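Local coordinates for protein beta-1,3-1,4-glucanase (Caldicellulosiruptor sp. F32, PDB 5H4R) that probably hydrolyses mixed-linkage beta-1,3-1,4-glucans such as lichenan, as a glycoside hydrolase of family 5, at residues Gly147-Asn152 / Asn187-Thr192; Thr158-Val163 / Ile214-Gln219. The protein carries 1 engineered substitution. All coordinates share one frame; numbering follows the deposited sequence.

Interaction 1: residues Gly147-Asn152 / Asn187-Thr192; sequences GYYYPN and NQPRLT. Engineered in segment 187-192: Q188 (natural residue Glu). With BGC (beta-D-glucopyranose), chain B; BGC (beta-D-glucopyranose), chain C.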
ATOM      1  N   GLY A 147      13.536  11.482  13.963  1.00 23.23           N
ATOM      2  CA  GLY A 147      14.466  10.474  14.403  1.00 24.77           C
ATOM      3  C   GLY A 147      14.416   9.200  13.595  1.00 19.61           C
ATOM      4  O   GLY A 147      15.378   8.425  13.634  1.00 17.64           O
ATOM      5  N   TYR A 148      13.317   8.968  12.866  1.00 14.32           N
ATOM      6  CA  TYR A 148      13.248   7.873  11.906  1.00 11.13           C
ATOM      7  C   TYR A 148      13.018   8.512  10.542  1.00 11.13           C
ATOM      8  O   TYR A 148      13.880   9.261  10.078  1.00 12.88           O
ATOM      9  CB  TYR A 148      12.224   6.827  12.357  1.00 10.50           C
ATOM     10  CG  TYR A 148      12.563   6.269  13.721  1.00 13.33           C
ATOM     11  CD1 TYR A 148      13.623   5.390  13.884  1.00 17.30           C
ATOM     12  CD2 TYR A 148      11.845   6.630  14.840  1.00 20.64           C
ATOM     13  CE1 TYR A 148      13.960   4.895  15.135  1.00 16.54           C
ATOM     14  CE2 TYR A 148      12.169   6.125  16.096  1.00 23.75           C
ATOM     15  CZ  TYR A 148      13.226   5.264  16.229  1.00 17.25           C
ATOM     16  OH  TYR A 148      13.563   4.759  17.474  1.00 21.17           O
ATOM     17  N   TYR A 149      11.883   8.248   9.886  1.00 10.84           N
ATOM     18  CA  TYR A 149      11.552   8.869   8.597  1.00 11.92           C
ATOM     19  C   TYR A 149      10.741  10.130   8.883  1.00 13.05           C
ATOM     20  O   TYR A 149       9.627  10.049   9.412  1.00 14.15           O
ATOM     21  CB  TYR A 149      10.767   7.904   7.697  1.00 10.78           C
ATOM     22  CG  TYR A 149      10.544   8.409   6.284  1.00 11.16           C
ATOM     23  CD1 TYR A 149       9.755   9.529   6.038  1.00 12.56           C
ATOM     24  CD2 TYR A 149      11.154   7.779   5.191  1.00 11.83           C
ATOM     25  CE1 TYR A 149       9.564  10.004   4.758  1.00 14.56           C
ATOM     26  CE2 TYR A 149      10.955   8.250   3.908  1.00 12.92           C
ATOM     27  CZ  TYR A 149      10.159   9.350   3.700  1.00 12.93           C
ATOM     28  OH  TYR A 149       9.972   9.811   2.416  1.00 19.59           O
ATOM     29  N   TYR A 150      11.297  11.296   8.571  1.00 11.98           N
ATOM     30  CA  TYR A 150      10.497  12.509   8.693  1.00 11.68           C
ATOM     31  C   TYR A 150      10.844  13.491   7.570  1.00 15.12           C
ATOM     32  O   TYR A 150      12.003  13.916   7.446  1.00 13.45           O
ATOM     33  CB  TYR A 150      10.678  13.163  10.068  1.00 12.47           C
ATOM     34  CG  TYR A 150       9.468  13.958  10.477  1.00 12.79           C
ATOM     35  CD1 TYR A 150       8.269  13.311  10.815  1.00 13.75           C
ATOM     36  CD2 TYR A 150       9.481  15.351  10.460  1.00 15.51           C
ATOM     37  CE1 TYR A 150       7.145  14.025  11.166  1.00 14.46           C
ATOM     38  CE2 TYR A 150       8.366  16.072  10.800  1.00 18.45           C
ATOM     39  CZ  TYR A 150       7.198  15.410  11.163  1.00 15.53           C
ATOM     40  OH  TYR A 150       6.108  16.179  11.479  1.00 18.86           O
ATOM     41  N   PRO A 151       9.862  13.899   6.739  1.00 12.12           N
ATOM     42  CA  PRO A 151      10.197  14.647   5.508  1.00 12.66           C
ATOM     43  C   PRO A 151      10.200  16.164   5.660  1.00 13.83           C
ATOM     44  O   PRO A 151       9.330  16.875   5.142  1.00 14.16           O
ATOM     45  CB  PRO A 151       9.106  14.180   4.547  1.00 12.00           C
ATOM     46  CG  PRO A 151       7.893  14.033   5.447  1.00 13.36           C
ATOM     47  CD  PRO A 151       8.447  13.453   6.732  1.00 11.47           C
ATOM     48  N   ASN A 152      11.190  16.695   6.374  1.00 14.60           N
ATOM     49  CA  ASN A 152      11.435  18.123   6.324  1.00 15.89           C
ATOM     50  C   ASN A 152      12.928  18.378   6.467  1.00 16.67           C
ATOM     51  O   ASN A 152      13.715  17.469   6.748  1.00 16.73           O
ATOM     52  CB  ASN A 152      10.583  18.890   7.358  1.00 19.18           C
ATOM     53  CG  ASN A 152      10.946  18.604   8.809  1.00 25.39           C
ATOM     54  OD1 ASN A 152      11.926  17.922   9.130  1.00 17.44           O
ATOM     55  ND2 ASN A 152      10.130  19.165   9.713  1.00 23.46           N
ATOM     56  N   ASN A 187       5.456   4.221   3.240  1.00 10.40           N
ATOM     57  CA  ASN A 187       4.009   4.111   3.119  1.00  8.45           C
ATOM     58  C   ASN A 187       3.344   5.451   2.822  1.00  7.54           C
ATOM     59  O   ASN A 187       2.958   5.713   1.678  1.00 10.34           O
ATOM     60  CB  ASN A 187       3.479   3.475   4.412  1.00  8.63           C
ATOM     61  CG  ASN A 187       2.010   3.365   4.448  1.00  9.28           C
ATOM     62  OD1 ASN A 187       1.400   2.867   3.507  1.00 10.88           O
ATOM     63  ND2 ASN A 187       1.402   3.802   5.552  1.00  9.98           N
ATOM     64  N   GLN A 188       3.232   6.320   3.821  1.00  8.81           N
ATOM     65  CA  GLN A 188       2.498   7.586   3.684  1.00  7.79           C
ATOM     66  C   GLN A 188       3.355   8.704   4.270  1.00 10.44           C
ATOM     67  O   GLN A 188       3.068   9.259   5.338  1.00 11.25           O
ATOM     68  CB  GLN A 188       1.119   7.513   4.341  1.00  9.24           C
ATOM     69  CG  GLN A 188       0.240   6.560   3.608  1.00  8.96           C
ATOM     70  CD  GLN A 188      -1.175   6.464   4.101  1.00 14.98           C
ATOM     71  OE1 GLN A 188      -2.060   6.143   3.312  1.00 19.69           O
ATOM     72  NE2 GLN A 188      -1.393   6.663   5.397  1.00 11.97           N
ATOM     73  N   PRO A 189       4.425   9.069   3.580  1.00  9.00           N
ATOM     74  CA  PRO A 189       5.353  10.069   4.129  1.00  8.51           C
ATOM     75  C   PRO A 189       4.673  11.425   4.220  1.00  8.80           C
ATOM     76  O   PRO A 189       4.068  11.892   3.255  1.00  8.96           O
ATOM     77  CB  PRO A 189       6.509  10.079   3.121  1.00  9.53           C
ATOM     78  CG  PRO A 189       5.899   9.654   1.852  1.00  8.16           C
ATOM     79  CD  PRO A 189       4.791   8.660   2.216  1.00  8.50           C
ATOM     80  N   ARG A 190       4.766  12.053   5.392  1.00  7.73           N
ATOM     81  CA  ARG A 190       4.012  13.273   5.649  1.00 10.12           C
ATOM     82  C   ARG A 190       4.524  13.920   6.928  1.00 11.00           C
ATOM     83  O   ARG A 190       5.274  13.321   7.699  1.00 12.62           O
ATOM     84  CB  ARG A 190       2.521  12.984   5.778  1.00  9.57           C
ATOM     85  CG  ARG A 190       2.183  12.161   7.022  1.00 11.26           C
ATOM     86  CD  ARG A 190       0.840  11.485   6.906  1.00 10.72           C
ATOM     87  NE  ARG A 190       0.451  10.916   8.182  1.00 10.83           N
ATOM     88  CZ  ARG A 190       0.847   9.730   8.631  1.00 13.79           C
ATOM     89  NH1 ARG A 190       1.664   8.970   7.908  1.00 14.91           N
ATOM     90  NH2 ARG A 190       0.457   9.311   9.820  1.00 13.84           N
ATOM     91  N   LEU A 191       4.069  15.143   7.160  1.00  9.30           N
ATOM     92  CA  LEU A 191       4.288  15.814   8.426  1.00  9.59           C
ATOM     93  C   LEU A 191       3.150  15.358   9.319  1.00 16.19           C
ATOM     94  O   LEU A 191       2.012  15.261   8.859  1.00 23.83           O
ATOM     95  CB  LEU A 191       4.297  17.335   8.241  1.00 10.30           C
ATOM     96  CG  LEU A 191       5.318  17.865   7.221  1.00 12.10           C
ATOM     97  CD1 LEU A 191       5.079  19.342   6.940  1.00 14.27           C
ATOM     98  CD2 LEU A 191       6.711  17.656   7.732  1.00 16.16           C
ATOM     99  N   THR A 192       3.448  14.996  10.553  1.00 17.64           N
ATOM    100  CA  THR A 192       2.410  14.491  11.445  1.00 15.19           C
ATOM    101  C   THR A 192       2.055  15.515  12.516  1.00 14.46           C
ATOM    102  O   THR A 192       2.856  16.372  12.879  1.00 17.13           O
ATOM    103  CB  THR A 192       2.828  13.187  12.121  1.00 19.26           C
ATOM    104  OG1 THR A 192       3.983  13.436  12.927  1.00 20.42           O
ATOM    105  CG2 THR A 192       3.114  12.120  11.102  1.00 23.46           C
TER
HETATM  106  C2  BGC B   1      -6.289   7.924   7.552  1.00 14.56           C
HETATM  107  C3  BGC B   1      -5.158   6.912   7.716  1.00 12.43           C
HETATM  108  C4  BGC B   1      -4.983   6.091   6.436  1.00 13.70           C
HETATM  109  C5  BGC B   1      -4.790   7.043   5.250  1.00 12.64           C
HETATM  110  C6  BGC B   1      -4.952   6.416   3.859  1.00 30.59           C
HETATM  111  C1  BGC B   1      -6.000   8.826   6.350  1.00 13.72           C
HETATM  112  O1  BGC B   1      -7.077   9.740   6.072  1.00 23.94           O
HETATM  113  O2  BGC B   1      -6.391   8.671   8.771  1.00 20.83           O
HETATM  114  O3  BGC B   1      -5.458   6.034   8.801  1.00 17.52           O
HETATM  115  O4  BGC B   1      -3.828   5.268   6.699  1.00 15.79           O
HETATM  116  O5  BGC B   1      -5.860   7.970   5.232  1.00 24.57           O
HETATM  117  O6  BGC B   1      -4.993   7.443   2.829  1.00 18.53           O
HETATM  118  C2  BGC C   2      -2.478   3.351   6.425  1.00  6.55           C
HETATM  119  C3  BGC C   2      -2.937   2.084   7.124  1.00  6.79           C
HETATM  120  C4  BGC C   2      -4.284   2.384   7.756  1.00  9.30           C
HETATM  121  C5  BGC C   2      -5.261   2.472   6.586  1.00 10.55           C
HETATM  122  C6  BGC C   2      -6.690   2.784   7.047  1.00 11.43           C
HETATM  123  C1  BGC C   2      -3.624   4.169   5.802  1.00 14.78           C
HETATM  124  O2  BGC C   2      -1.460   3.030   5.454  1.00  8.28           O
HETATM  125  O3  BGC C   2      -1.957   1.765   8.107  1.00  9.08           O
HETATM  126  O4  BGC C   2      -4.635   1.292   8.600  1.00  9.49           O
HETATM  127  O5  BGC C   2      -4.850   3.454   5.633  1.00 13.36           O
HETATM  128  O6  BGC C   2      -6.769   3.921   7.913  1.00 11.48           O
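Y150 CG lies roughly opposite its backbone N (chi1 -153°); the side chain leaves the backbone pointing away from 187-192, but its length returns the phenol oxygen to T192. There the backbone N of T192 donates to Y150 OH over 3.1 Å, with an N-H...O angle of 153°. T192 OG1 lies at the ring edge, near its plane, 3.7 Å from Y150 CE1. L191 crosses the tyrosine at about a right angle, with L191 CD2 3.8 Å from Y150 CE2; the same methyl approaches P151 O and N152 CB. Y149 reaches P189 obliquely, Y149 CE1 standing 3.5 Å from P189 CB. The two segments belong to the loops that follow strands 135-139 and 181-184 at the C-terminal end of a (beta/alpha)8 barrel, the end that carries the glycan site. P151, centre of an inverse gamma turn, lays its CD 3.3 Å from R190 O; that oxygen and P151 O are buried without a partner in the model. With an alanine at Y150 the T192 N-H would probably lose its acceptor, and a gap would be likely to open beside L191 CD2. Just before P189 the second loop turns to the sugar: N187 ND2 donates to O2 of the chain C glucose at 3.0 Å, and the engineered Q188, naturally glutamate, donates from NE2 to O4 of the chain B glucose, the oxygen that joins it to C1 of the chain C glucose. R190 NH1 reaches back to Q188 O in the guanidinium plane at 2.9 Å, while its NE forms a salt bridge with E197.

Interaction 2: residues Thr158-Val163 / Ile214-Gln219; sequences TSIKYV and INKLNQ
Helices 156-173 and 205-226 run side by side in nearly the same sense across this contact, their local axes 9.8 Å apart at closest approach and crossing at -28°, with I160 and L217 nearest at a CA-CA distance of 6.2 Å. They are successive outer helices of the (beta/alpha)8 barrel, following strands 135-139 and 181-184, and their shared direction is what the repeated beta-alpha-beta crossover of this fold produces. L217 supplies most of the buried surface from its side. Its CG lies anti to the carbonyl carbon (chi1 -66°), and the CD2 methyl is carried against the turn formed by S159 and I160, 3.6 Å from I160 N and 3.8 Å from S159 CB. The CD1 branch also meets S159 CB, so both methyls bear on the small serine side chain. S159 OG is turned to the carbonyl oxygen of Y150, its strongest partner, with H155 O also in hydrogen-bonding reach. One turn further on, V163 brings CG2 to 4.0 Å from L217 CD2, while its other methyl, CG1, lies near L217 O. V163 also touches V220 and F221 of the second helix, and Y149 meets both V163 and L217 from the loop side. No hydrogen bond joins the two segments. At the exposed margin K216, bent at chi2 (66°), runs its aliphatic chain obliquely past I160 and places CE 3.7 Å from I160 CD1.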
ATOM      1  N   THR A 158      18.862  12.848   9.329  1.00 15.13           N
ATOM      2  CA  THR A 158      18.511  11.589   9.987  1.00 13.56           C
ATOM      3  C   THR A 158      17.577  10.742   9.132  1.00 15.20           C
ATOM      4  O   THR A 158      17.688   9.509   9.124  1.00 13.42           O
ATOM      5  CB  THR A 158      17.891  11.893  11.338  1.00 17.47           C
ATOM      6  OG1 THR A 158      18.880  12.556  12.139  1.00 21.18           O
ATOM      7  CG2 THR A 158      17.475  10.608  12.032  1.00 20.23           C
ATOM      8  N   SER A 159      16.674  11.371   8.385  1.00 11.78           N
ATOM      9  CA  SER A 159      15.783  10.599   7.525  1.00 11.22           C
ATOM     10  C   SER A 159      16.550   9.886   6.415  1.00  9.40           C
ATOM     11  O   SER A 159      16.257   8.728   6.099  1.00 10.40           O
ATOM     12  CB  SER A 159      14.711  11.511   6.933  1.00 10.81           C
ATOM     13  OG  SER A 159      13.906  12.034   7.970  1.00 12.92           O
ATOM     14  N   ILE A 160      17.528  10.562   5.812  1.00 11.38           N
ATOM     15  CA  ILE A 160      18.395   9.927   4.820  1.00 12.01           C
ATOM     16  C   ILE A 160      19.094   8.720   5.429  1.00 12.00           C
ATOM     17  O   ILE A 160      19.147   7.642   4.828  1.00 12.17           O
ATOM     18  CB  ILE A 160      19.411  10.951   4.271  1.00 10.50           C
ATOM     19  CG1 ILE A 160      18.699  11.981   3.385  1.00 13.13           C
ATOM     20  CG2 ILE A 160      20.509  10.257   3.485  1.00 14.59           C
ATOM     21  CD1 ILE A 160      19.520  13.197   3.038  1.00 17.44           C
ATOM     22  N   LYS A 161      19.643   8.887   6.637  1.00 11.03           N
ATOM     23  CA  LYS A 161      20.347   7.796   7.306  1.00 12.09           C
ATOM     24  C   LYS A 161      19.425   6.615   7.548  1.00 10.53           C
ATOM     25  O   LYS A 161      19.823   5.451   7.393  1.00 10.51           O
ATOM     26  CB  LYS A 161      20.922   8.295   8.624  1.00 13.99           C
ATOM     27  CG  LYS A 161      21.770   7.305   9.343  1.00 15.98           C
ATOM     28  CD  LYS A 161      22.374   7.923  10.619  1.00 24.00           C
ATOM     29  CE  LYS A 161      23.375   7.006  11.303  1.00 33.48           C
ATOM     30  NZ  LYS A 161      24.649   6.848  10.549  1.00 66.84           N
ATOM     31  N   TYR A 162      18.180   6.899   7.945  1.00 10.11           N
ATOM     32  CA  TYR A 162      17.200   5.850   8.215  1.00 11.78           C
ATOM     33  C   TYR A 162      16.820   5.094   6.948  1.00 12.27           C
ATOM     34  O   TYR A 162      16.830   3.857   6.927  1.00 10.60           O
ATOM     35  CB  TYR A 162      15.952   6.467   8.866  1.00 14.03           C
ATOM     36  CG  TYR A 162      14.951   5.439   9.353  1.00 10.75           C
ATOM     37  CD1 TYR A 162      15.235   4.655  10.454  1.00 11.39           C
ATOM     38  CD2 TYR A 162      13.713   5.251   8.716  1.00 11.90           C
ATOM     39  CE1 TYR A 162      14.351   3.712  10.920  1.00 11.89           C
ATOM     40  CE2 TYR A 162      12.808   4.283   9.193  1.00 10.50           C
ATOM     41  CZ  TYR A 162      13.138   3.533  10.299  1.00 11.45           C
ATOM     42  OH  TYR A 162      12.305   2.566  10.825  1.00 12.49           O
ATOM     43  N   VAL A 163      16.469   5.818   5.884  1.00 12.16           N
ATOM     44  CA  VAL A 163      16.144   5.174   4.607  1.00 12.85           C
ATOM     45  C   VAL A 163      17.327   4.338   4.124  1.00 11.07           C
ATOM     46  O   VAL A 163      17.173   3.162   3.765  1.00 12.18           O
ATOM     47  CB  VAL A 163      15.724   6.235   3.568  1.00 11.77           C
ATOM     48  CG1 VAL A 163      15.550   5.607   2.178  1.00 11.53           C
ATOM     49  CG2 VAL A 163      14.444   6.913   3.995  1.00 12.78           C
ATOM     50  N   ILE A 214      10.651  14.484   0.299  1.00 10.59           N
ATOM     51  CA  ILE A 214      10.169  13.175  -0.147  1.00  9.45           C
ATOM     52  C   ILE A 214      10.837  12.793  -1.457  1.00 13.36           C
ATOM     53  O   ILE A 214      11.199  11.625  -1.661  1.00 11.47           O
ATOM     54  CB  ILE A 214       8.629  13.170  -0.258  1.00 10.09           C
ATOM     55  CG1 ILE A 214       7.994  13.162   1.134  1.00 12.33           C
ATOM     56  CG2 ILE A 214       8.125  11.911  -1.016  1.00 12.26           C
ATOM     57  CD1 ILE A 214       6.530  13.444   1.137  1.00 10.90           C
ATOM     58  N   ASN A 215      11.006  13.757  -2.364  1.00 11.40           N
ATOM     59  CA  ASN A 215      11.738  13.490  -3.606  1.00 10.63           C
ATOM     60  C   ASN A 215      13.153  13.005  -3.300  1.00 11.22           C
ATOM     61  O   ASN A 215      13.625  12.021  -3.882  1.00 11.77           O
ATOM     62  CB  ASN A 215      11.783  14.738  -4.483  1.00 10.74           C
ATOM     63  CG  ASN A 215      10.455  15.045  -5.163  1.00 12.09           C
ATOM     64  OD1 ASN A 215       9.612  14.164  -5.332  1.00 12.55           O
ATOM     65  ND2 ASN A 215      10.279  16.306  -5.584  1.00 12.52           N
ATOM     66  N   LYS A 216      13.837  13.679  -2.371  1.00  9.55           N
ATOM     67  CA  LYS A 216      15.198  13.303  -2.010  1.00 12.67           C
ATOM     68  C   LYS A 216      15.234  11.909  -1.408  1.00 10.80           C
ATOM     69  O   LYS A 216      16.105  11.087  -1.738  1.00 11.62           O
ATOM     70  CB  LYS A 216      15.771  14.314  -1.015  1.00 13.15           C
ATOM     71  CG  LYS A 216      17.089  13.905  -0.356  1.00 15.02           C
ATOM     72  CD  LYS A 216      18.259  13.820  -1.373  1.00 19.51           C
ATOM     73  CE  LYS A 216      19.595  13.647  -0.654  1.00 25.29           C
ATOM     74  NZ  LYS A 216      20.720  13.428  -1.602  1.00 32.42           N
ATOM     75  N   LEU A 217      14.312  11.633  -0.489  1.00 10.41           N
ATOM     76  CA  LEU A 217      14.320  10.345   0.198  1.00 10.52           C
ATOM     77  C   LEU A 217      13.926   9.205  -0.733  1.00 12.00           C
ATOM     78  O   LEU A 217      14.416   8.084  -0.566  1.00 11.02           O
ATOM     79  CB  LEU A 217      13.395  10.419   1.403  1.00 11.76           C
ATOM     80  CG  LEU A 217      13.888  11.388   2.487  1.00 11.46           C
ATOM     81  CD1 LEU A 217      12.795  11.740   3.505  1.00 12.63           C
ATOM     82  CD2 LEU A 217      15.107  10.807   3.205  1.00 15.64           C
ATOM     83  N   ASN A 218      13.072   9.472  -1.724  1.00  9.45           N
ATOM     84  CA  ASN A 218      12.765   8.458  -2.730  1.00 10.64           C
ATOM     85  C   ASN A 218      13.967   8.186  -3.619  1.00  8.26           C
ATOM     86  O   ASN A 218      14.218   7.031  -3.991  1.00 10.90           O
ATOM     87  CB  ASN A 218      11.564   8.872  -3.581  1.00 10.09           C
ATOM     88  CG  ASN A 218      10.235   8.631  -2.896  1.00  9.42           C
ATOM     89  OD1 ASN A 218      10.121   7.830  -1.973  1.00 10.93           O
ATOM     90  ND2 ASN A 218       9.192   9.301  -3.396  1.00  9.99           N
ATOM     91  N   GLN A 219      14.762   9.205  -3.902  1.00  9.91           N
ATOM     92  CA  GLN A 219      15.986   8.994  -4.665  1.00 13.85           C
ATOM     93  C   GLN A 219      17.013   8.211  -3.855  1.00 11.89           C
ATOM     94  O   GLN A 219      17.691   7.321  -4.388  1.00 14.03           O
ATOM     95  CB  GLN A 219      16.556  10.341  -5.108  1.00 10.17           C
ATOM     96  CG  GLN A 219      17.747  10.198  -5.988  1.00 11.20           C
ATOM     97  CD  GLN A 219      17.385   9.676  -7.355  1.00 16.11           C
ATOM     98  OE1 GLN A 219      16.671  10.341  -8.126  1.00 16.40           O
ATOM     99  NE2 GLN A 219      17.864   8.493  -7.673  1.00 19.62           N
TER

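In the fold
Interactions 1 and 2 are two layers of the same pair of neighbouring beta-alpha units, their centres 9 Å apart: the loops holding 147-152 and 187-192 lead into the helices of interaction 2. The shortest tie between them is polar, S159 OG lying 2.7 Å from Y150 O in a probable hydrogen bond, and Y148 CD1 packs 3.5 Å from Y162 CE1. Y149 joins the layers by touching P189 in one and V163 and L217 in the other, while I214 meets P151 and P189. Interaction 1 alone reaches the glycan, through N187 and Q188; interaction 2 lies further out, its centre about 19 Å from the chain's centre, against about 16 Å for that of interaction 1.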